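Local coordinates for protein histidyl-trna synthetase (Thermus thermophilus, PDB 1H4V) that attaches L-histidine to tRNA(His) at the expense of ATP, as a homodimeric class II aminoacyl-tRNA synthetase, at residues Val182-Ser194 with Ser208-Val222. Numbering follows the deposited sequence.
Sequences VLSPHREALSEDS and SKSERDQALLKELGV
Leu216 meets Ala189 and Leu190 at the middle of this contact, in a small helical bundle inserted between the two halves of the class II catalytic domain, where helix 211-220 packs on the 3-10 link joining helices 169-183 and 192-200. Its CG stands anti to the backbone N (chi1 179°), which carries the isobutyl fork out from the helix: CD2 lies 3.4 Å from Ala189 CB and the same branch touches Leu190 CD2, while CD1 also rests on Ala189 CB. One turn on, Leu220 straddles two neighbours. Its CD2 sits over one face of the His186 ring, a CH-pi contact 3.9 Å from the centroid and offset toward the rim, and its CD1 approaches Leu183 CD2 at 3.6 Å. Beyond it, Val182 CG1 abuts Val222 CG1. At the other end the contact turns polar: the buried Asp213 carboxylate packs its OD1 against Leu190 CB at 3.4 Å. Ser194 OG donates to Asp213 OD2 at 2.8 Å, reaching it from above the carboxylate, 57° out of its plane. A leucine in place of this aspartate would probably leave the Ser194 hydroxyl without that acceptor and weaken the tie to helix 192-200. Further out, Leu198 of that helix touches Leu183 and Leu190, Leu206 touches Leu217, and Arg197 NH1 makes a weak hydrogen bond with Ser194 OG.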
ATOM      1  N   VAL A 182     -24.901 -38.487 -13.220  1.00 41.71           N
ATOM      2  CA  VAL A 182     -24.098 -39.239 -12.268  1.00 41.32           C
ATOM      3  C   VAL A 182     -24.349 -38.897 -10.800  1.00 42.36           C
ATOM      4  O   VAL A 182     -24.298 -39.772  -9.935  1.00 43.79           O
ATOM      5  CB  VAL A 182     -22.590 -39.052 -12.560  1.00 39.39           C
ATOM      6  CG1 VAL A 182     -21.756 -39.540 -11.388  1.00 39.56           C
ATOM      7  CG2 VAL A 182     -22.217 -39.809 -13.810  1.00 35.65           C
ATOM      8  N   LEU A 183     -24.621 -37.630 -10.512  1.00 42.35           N
ATOM      9  CA  LEU A 183     -24.832 -37.219  -9.131  1.00 42.82           C
ATOM     10  C   LEU A 183     -26.275 -37.196  -8.640  1.00 43.44           C
ATOM     11  O   LEU A 183     -26.505 -37.129  -7.435  1.00 43.73           O
ATOM     12  CB  LEU A 183     -24.186 -35.853  -8.892  1.00 40.81           C
ATOM     13  CG  LEU A 183     -22.663 -35.844  -9.015  1.00 41.98           C
ATOM     14  CD1 LEU A 183     -22.137 -34.423  -8.927  1.00 44.06           C
ATOM     15  CD2 LEU A 183     -22.069 -36.706  -7.916  1.00 41.42           C
ATOM     16  N   SER A 184     -27.242 -37.251  -9.552  1.00 44.40           N
ATOM     17  CA  SER A 184     -28.651 -37.240  -9.145  1.00 45.31           C
ATOM     18  C   SER A 184     -29.033 -38.464  -8.309  1.00 45.24           C
ATOM     19  O   SER A 184     -29.572 -38.325  -7.210  1.00 45.24           O
ATOM     20  CB  SER A 184     -29.574 -37.136 -10.363  1.00 44.08           C
ATOM     21  OG  SER A 184     -29.617 -35.804 -10.845  1.00 47.93           O
ATOM     22  N   PRO A 185     -28.760 -39.678  -8.814  1.00 45.04           N
ATOM     23  CA  PRO A 185     -29.104 -40.878  -8.045  1.00 45.54           C
ATOM     24  C   PRO A 185     -28.344 -41.010  -6.720  1.00 45.76           C
ATOM     25  O   PRO A 185     -28.445 -42.026  -6.039  1.00 46.54           O
ATOM     26  CB  PRO A 185     -28.797 -42.014  -9.023  1.00 45.18           C
ATOM     27  CG  PRO A 185     -27.722 -41.444  -9.888  1.00 44.99           C
ATOM     28  CD  PRO A 185     -28.217 -40.046 -10.133  1.00 44.35           C
ATOM     29  N   HIS A 186     -27.591 -39.979  -6.362  1.00 45.79           N
ATOM     30  CA  HIS A 186     -26.825 -39.968  -5.117  1.00 47.09           C
ATOM     31  C   HIS A 186     -27.132 -38.689  -4.344  1.00 47.66           C
ATOM     32  O   HIS A 186     -26.384 -38.285  -3.458  1.00 47.69           O
ATOM     33  CB  HIS A 186     -25.326 -40.031  -5.414  1.00 47.18           C
ATOM     34  CG  HIS A 186     -24.877 -41.333  -5.999  1.00 49.97           C
ATOM     35  ND1 HIS A 186     -24.878 -42.510  -5.284  1.00 49.17           N
ATOM     36  CD2 HIS A 186     -24.403 -41.642  -7.230  1.00 51.89           C
ATOM     37  CE1 HIS A 186     -24.424 -43.489  -6.046  1.00 48.65           C
ATOM     38  NE2 HIS A 186     -24.128 -42.987  -7.233  1.00 48.72           N
ATOM     39  N   ARG A 187     -28.244 -38.062  -4.700  1.00 48.76           N
ATOM     40  CA  ARG A 187     -28.696 -36.816  -4.094  1.00 51.01           C
ATOM     41  C   ARG A 187     -28.499 -36.752  -2.573  1.00 52.57           C
ATOM     42  O   ARG A 187     -27.752 -35.909  -2.072  1.00 51.80           O
ATOM     43  CB  ARG A 187     -30.171 -36.615  -4.457  1.00 51.68           C
ATOM     44  N   GLU A 188     -29.154 -37.651  -1.843  1.00 54.32           N
ATOM     45  CA  GLU A 188     -29.064 -37.657  -0.385  1.00 56.15           C
ATOM     46  C   GLU A 188     -27.652 -37.736   0.181  1.00 55.82           C
ATOM     47  O   GLU A 188     -27.461 -37.576   1.386  1.00 56.05           O
ATOM     48  CB  GLU A 188     -29.915 -38.785   0.207  1.00 58.48           C
ATOM     49  CG  GLU A 188     -29.900 -40.086  -0.568  1.00 64.42           C
ATOM     50  CD  GLU A 188     -31.028 -40.165  -1.579  1.00 69.33           C
ATOM     51  OE1 GLU A 188     -31.047 -39.354  -2.531  1.00 69.46           O
ATOM     52  OE2 GLU A 188     -31.905 -41.041  -1.415  1.00 70.81           O
ATOM     53  N   ALA A 189     -26.663 -37.969  -0.675  1.00 55.71           N
ATOM     54  CA  ALA A 189     -25.283 -38.053  -0.212  1.00 56.25           C
ATOM     55  C   ALA A 189     -24.680 -36.652  -0.144  1.00 57.07           C
ATOM     56  O   ALA A 189     -23.743 -36.402   0.618  1.00 56.97           O
ATOM     57  CB  ALA A 189     -24.469 -38.939  -1.144  1.00 56.72           C
ATOM     58  N   LEU A 190     -25.228 -35.738  -0.939  1.00 57.72           N
ATOM     59  CA  LEU A 190     -24.763 -34.353  -0.943  1.00 59.03           C
ATOM     60  C   LEU A 190     -25.378 -33.665   0.281  1.00 60.41           C
ATOM     61  O   LEU A 190     -25.568 -34.299   1.308  1.00 60.70           O
ATOM     62  CB  LEU A 190     -25.223 -33.646  -2.223  1.00 56.93           C
ATOM     63  CG  LEU A 190     -24.972 -34.395  -3.554  1.00 57.53           C
ATOM     64  CD1 LEU A 190     -25.675 -33.683  -4.708  1.00 55.65           C
ATOM     65  CD2 LEU A 190     -23.487 -34.463  -3.812  1.00 56.52           C
ATOM     66  N   SER A 191     -25.701 -32.379   0.165  1.00 62.12           N
ATOM     67  CA  SER A 191     -26.280 -31.634   1.278  1.00 63.79           C
ATOM     68  C   SER A 191     -26.737 -30.243   0.856  1.00 63.88           C
ATOM     69  O   SER A 191     -26.335 -29.754  -0.195  1.00 64.81           O
ATOM     70  CB  SER A 191     -25.260 -31.519   2.415  1.00 65.33           C
ATOM     71  OG  SER A 191     -25.818 -30.831   3.519  1.00 68.18           O
ATOM     72  N   GLU A 192     -27.564 -29.626   1.705  1.00 63.97           N
ATOM     73  CA  GLU A 192     -28.143 -28.297   1.483  1.00 63.94           C
ATOM     74  C   GLU A 192     -27.876 -27.732   0.093  1.00 61.75           C
ATOM     75  O   GLU A 192     -28.555 -28.050  -0.884  1.00 60.29           O
ATOM     76  CB  GLU A 192     -27.614 -27.305   2.528  1.00 69.24           C
ATOM     77  CG  GLU A 192     -28.422 -27.207   3.823  1.00 76.18           C
ATOM     78  CD  GLU A 192     -27.760 -26.271   4.847  1.00 80.60           C
ATOM     79  OE1 GLU A 192     -26.785 -25.593   4.464  1.00 82.62           O
ATOM     80  OE2 GLU A 192     -28.235 -26.236   5.997  1.00 81.78           O
ATOM     81  N   ASP A 193     -26.858 -26.889   0.030  1.00 60.27           N
ATOM     82  CA  ASP A 193     -26.427 -26.209  -1.185  1.00 59.82           C
ATOM     83  C   ASP A 193     -26.181 -27.117  -2.381  1.00 58.74           C
ATOM     84  O   ASP A 193     -26.695 -26.851  -3.477  1.00 57.83           O
ATOM     85  CB  ASP A 193     -25.149 -25.442  -0.861  1.00 60.02           C
ATOM     86  N   SER A 194     -25.368 -28.157  -2.176  1.00 58.01           N
ATOM     87  CA  SER A 194     -25.034 -29.101  -3.246  1.00 56.95           C
ATOM     88  C   SER A 194     -26.268 -29.723  -3.871  1.00 56.69           C
ATOM     89  O   SER A 194     -26.265 -30.061  -5.055  1.00 56.48           O
ATOM     90  CB  SER A 194     -24.114 -30.201  -2.716  1.00 55.73           C
ATOM     91  OG  SER A 194     -22.790 -29.721  -2.567  1.00 52.86           O
ATOM     92  N   SER A 208     -17.147 -27.114  -3.832  1.00 58.12           N
ATOM     93  CA  SER A 208     -17.543 -26.876  -2.442  1.00 60.45           C
ATOM     94  C   SER A 208     -16.574 -27.538  -1.466  1.00 62.94           C
ATOM     95  O   SER A 208     -16.112 -28.657  -1.703  1.00 63.18           O
ATOM     96  CB  SER A 208     -18.968 -27.387  -2.187  1.00 59.28           C
ATOM     97  OG  SER A 208     -19.016 -28.800  -2.123  1.00 56.10           O
ATOM     98  N   LYS A 209     -16.264 -26.850  -0.370  1.00 65.42           N
ATOM     99  CA  LYS A 209     -15.341 -27.397   0.618  1.00 68.62           C
ATOM    100  C   LYS A 209     -16.069 -28.161   1.724  1.00 69.56           C
ATOM    101  O   LYS A 209     -15.623 -28.202   2.871  1.00 69.88           O
ATOM    102  CB  LYS A 209     -14.474 -26.286   1.223  1.00 70.74           C
ATOM    103  CG  LYS A 209     -15.212 -25.261   2.071  1.00 75.16           C
ATOM    104  CD  LYS A 209     -16.025 -24.290   1.234  1.00 77.32           C
ATOM    105  CE  LYS A 209     -16.639 -23.215   2.117  1.00 78.95           C
ATOM    106  NZ  LYS A 209     -17.370 -22.192   1.323  1.00 79.72           N
ATOM    107  N   SER A 210     -17.189 -28.773   1.360  1.00 70.67           N
ATOM    108  CA  SER A 210     -17.985 -29.549   2.301  1.00 71.94           C
ATOM    109  C   SER A 210     -17.428 -30.964   2.367  1.00 72.87           C
ATOM    110  O   SER A 210     -17.567 -31.734   1.414  1.00 72.75           O
ATOM    111  CB  SER A 210     -19.438 -29.597   1.837  1.00 72.66           C
ATOM    112  OG  SER A 210     -19.891 -28.303   1.475  1.00 76.14           O
ATOM    113  N   GLU A 211     -16.800 -31.303   3.490  1.00 73.82           N
ATOM    114  CA  GLU A 211     -16.215 -32.629   3.673  1.00 74.61           C
ATOM    115  C   GLU A 211     -17.167 -33.756   3.281  1.00 73.86           C
ATOM    116  O   GLU A 211     -16.731 -34.802   2.801  1.00 74.07           O
ATOM    117  CB  GLU A 211     -15.753 -32.803   5.123  1.00 76.66           C
ATOM    118  CG  GLU A 211     -14.648 -31.832   5.525  1.00 81.87           C
ATOM    119  CD  GLU A 211     -14.155 -32.051   6.946  1.00 86.87           C
ATOM    120  OE1 GLU A 211     -13.622 -33.147   7.236  1.00 89.00           O
ATOM    121  OE2 GLU A 211     -14.297 -31.123   7.773  1.00 86.93           O
ATOM    122  N   ARG A 212     -18.466 -33.544   3.479  1.00 72.94           N
ATOM    123  CA  ARG A 212     -19.457 -34.552   3.120  1.00 72.14           C
ATOM    124  C   ARG A 212     -19.546 -34.673   1.599  1.00 70.80           C
ATOM    125  O   ARG A 212     -19.642 -35.778   1.062  1.00 70.68           O
ATOM    126  CB  ARG A 212     -20.829 -34.186   3.704  1.00 74.29           C
ATOM    127  CG  ARG A 212     -21.939 -35.177   3.369  1.00 78.82           C
ATOM    128  CD  ARG A 212     -23.198 -34.923   4.194  1.00 84.54           C
ATOM    129  NE  ARG A 212     -22.998 -35.226   5.611  1.00 90.13           N
ATOM    130  CZ  ARG A 212     -23.939 -35.115   6.547  1.00 91.54           C
ATOM    131  NH1 ARG A 212     -25.159 -34.705   6.223  1.00 89.67           N
ATOM    132  NH2 ARG A 212     -23.659 -35.418   7.810  1.00 91.99           N
ATOM    133  N   ASP A 213     -19.507 -33.536   0.910  1.00 68.87           N
ATOM    134  CA  ASP A 213     -19.569 -33.525  -0.548  1.00 66.57           C
ATOM    135  C   ASP A 213     -18.275 -34.063  -1.152  1.00 65.66           C
ATOM    136  O   ASP A 213     -18.303 -34.800  -2.136  1.00 65.35           O
ATOM    137  CB  ASP A 213     -19.817 -32.109  -1.072  1.00 66.60           C
ATOM    138  CG  ASP A 213     -21.253 -31.656  -0.886  1.00 67.79           C
ATOM    139  OD1 ASP A 213     -22.168 -32.368  -1.349  1.00 67.67           O
ATOM    140  OD2 ASP A 213     -21.467 -30.579  -0.286  1.00 69.07           O
ATOM    141  N   GLN A 214     -17.144 -33.688  -0.564  1.00 64.51           N
ATOM    142  CA  GLN A 214     -15.843 -34.139  -1.048  1.00 63.25           C
ATOM    143  C   GLN A 214     -15.721 -35.656  -0.927  1.00 62.08           C
ATOM    144  O   GLN A 214     -15.036 -36.302  -1.725  1.00 61.27           O
ATOM    145  CB  GLN A 214     -14.722 -33.469  -0.250  1.00 64.39           C
ATOM    146  CG  GLN A 214     -14.676 -31.957  -0.391  1.00 68.92           C
ATOM    147  CD  GLN A 214     -13.640 -31.318   0.512  1.00 72.88           C
ATOM    148  OE1 GLN A 214     -13.669 -31.495   1.732  1.00 74.84           O
ATOM    149  NE2 GLN A 214     -12.717 -30.565  -0.081  1.00 75.63           N
ATOM    150  N   ALA A 215     -16.395 -36.215   0.073  1.00 60.97           N
ATOM    151  CA  ALA A 215     -16.370 -37.651   0.316  1.00 59.90           C
ATOM    152  C   ALA A 215     -17.054 -38.423  -0.809  1.00 59.12           C
ATOM    153  O   ALA A 215     -16.467 -39.337  -1.386  1.00 60.25           O
ATOM    154  CB  ALA A 215     -17.040 -37.964   1.649  1.00 60.11           C
ATOM    155  N   LEU A 216     -18.295 -38.058  -1.116  1.00 57.15           N
ATOM    156  CA  LEU A 216     -19.039 -38.722  -2.182  1.00 55.07           C
ATOM    157  C   LEU A 216     -18.259 -38.646  -3.495  1.00 54.27           C
ATOM    158  O   LEU A 216     -18.141 -39.635  -4.219  1.00 53.74           O
ATOM    159  CB  LEU A 216     -20.412 -38.062  -2.361  1.00 51.90           C
ATOM    160  CG  LEU A 216     -21.314 -38.626  -3.462  1.00 51.36           C
ATOM    161  CD1 LEU A 216     -21.759 -40.035  -3.099  1.00 50.24           C
ATOM    162  CD2 LEU A 216     -22.523 -37.722  -3.646  1.00 50.36           C
ATOM    163  N   LEU A 217     -17.725 -37.466  -3.791  1.00 53.98           N
ATOM    164  CA  LEU A 217     -16.962 -37.252  -5.014  1.00 54.27           C
ATOM    165  C   LEU A 217     -15.744 -38.164  -5.083  1.00 54.24           C
ATOM    166  O   LEU A 217     -15.440 -38.730  -6.137  1.00 54.53           O
ATOM    167  CB  LEU A 217     -16.543 -35.787  -5.112  1.00 52.72           C
ATOM    168  CG  LEU A 217     -17.742 -34.835  -5.184  1.00 52.75           C
ATOM    169  CD1 LEU A 217     -17.276 -33.396  -5.087  1.00 55.23           C
ATOM    170  CD2 LEU A 217     -18.501 -35.075  -6.479  1.00 50.74           C
ATOM    171  N   LYS A 218     -15.055 -38.313  -3.956  1.00 53.83           N
ATOM    172  CA  LYS A 218     -13.881 -39.172  -3.891  1.00 52.66           C
ATOM    173  C   LYS A 218     -14.246 -40.632  -4.175  1.00 52.31           C
ATOM    174  O   LYS A 218     -13.486 -41.350  -4.824  1.00 53.20           O
ATOM    175  CB  LYS A 218     -13.230 -39.060  -2.514  1.00 52.38           C
ATOM    176  N   GLU A 219     -15.410 -41.066  -3.694  1.00 50.77           N
ATOM    177  CA  GLU A 219     -15.858 -42.440  -3.903  1.00 49.39           C
ATOM    178  C   GLU A 219     -16.355 -42.701  -5.321  1.00 48.22           C
ATOM    179  O   GLU A 219     -16.012 -43.717  -5.924  1.00 49.10           O
ATOM    180  CB  GLU A 219     -16.979 -42.805  -2.925  1.00 51.27           C
ATOM    181  N   LEU A 220     -17.178 -41.798  -5.843  1.00 46.11           N
ATOM    182  CA  LEU A 220     -17.711 -41.965  -7.189  1.00 43.34           C
ATOM    183  C   LEU A 220     -16.617 -41.800  -8.238  1.00 41.54           C
ATOM    184  O   LEU A 220     -16.597 -42.512  -9.243  1.00 41.46           O
ATOM    185  CB  LEU A 220     -18.836 -40.957  -7.453  1.00 44.22           C
ATOM    186  CG  LEU A 220     -20.088 -41.047  -6.574  1.00 43.76           C
ATOM    187  CD1 LEU A 220     -21.143 -40.088  -7.093  1.00 43.18           C
ATOM    188  CD2 LEU A 220     -20.627 -42.467  -6.586  1.00 45.65           C
ATOM    189  N   GLY A 221     -15.702 -40.866  -7.999  1.00 39.44           N
ATOM    190  CA  GLY A 221     -14.628 -40.631  -8.946  1.00 37.33           C
ATOM    191  C   GLY A 221     -15.190 -40.355 -10.329  1.00 36.81           C
ATOM    192  O   GLY A 221     -14.898 -41.074 -11.286  1.00 36.20           O
ATOM    193  N   VAL A 222     -16.007 -39.311 -10.433  1.00 35.63           N
ATOM    194  CA  VAL A 222     -16.614 -38.947 -11.704  1.00 34.79           C
ATOM    195  C   VAL A 222     -15.543 -38.524 -12.704  1.00 33.34           C
ATOM    196  O   VAL A 222     -14.392 -38.275 -12.331  1.00 32.93           O
ATOM    197  CB  VAL A 222     -17.650 -37.799 -11.526  1.00 35.53           C
ATOM    198  CG1 VAL A 222     -18.723 -38.225 -10.533  1.00 32.54           C
ATOM    199  CG2 VAL A 222     -16.959 -36.521 -11.044  1.00 35.75           C
TER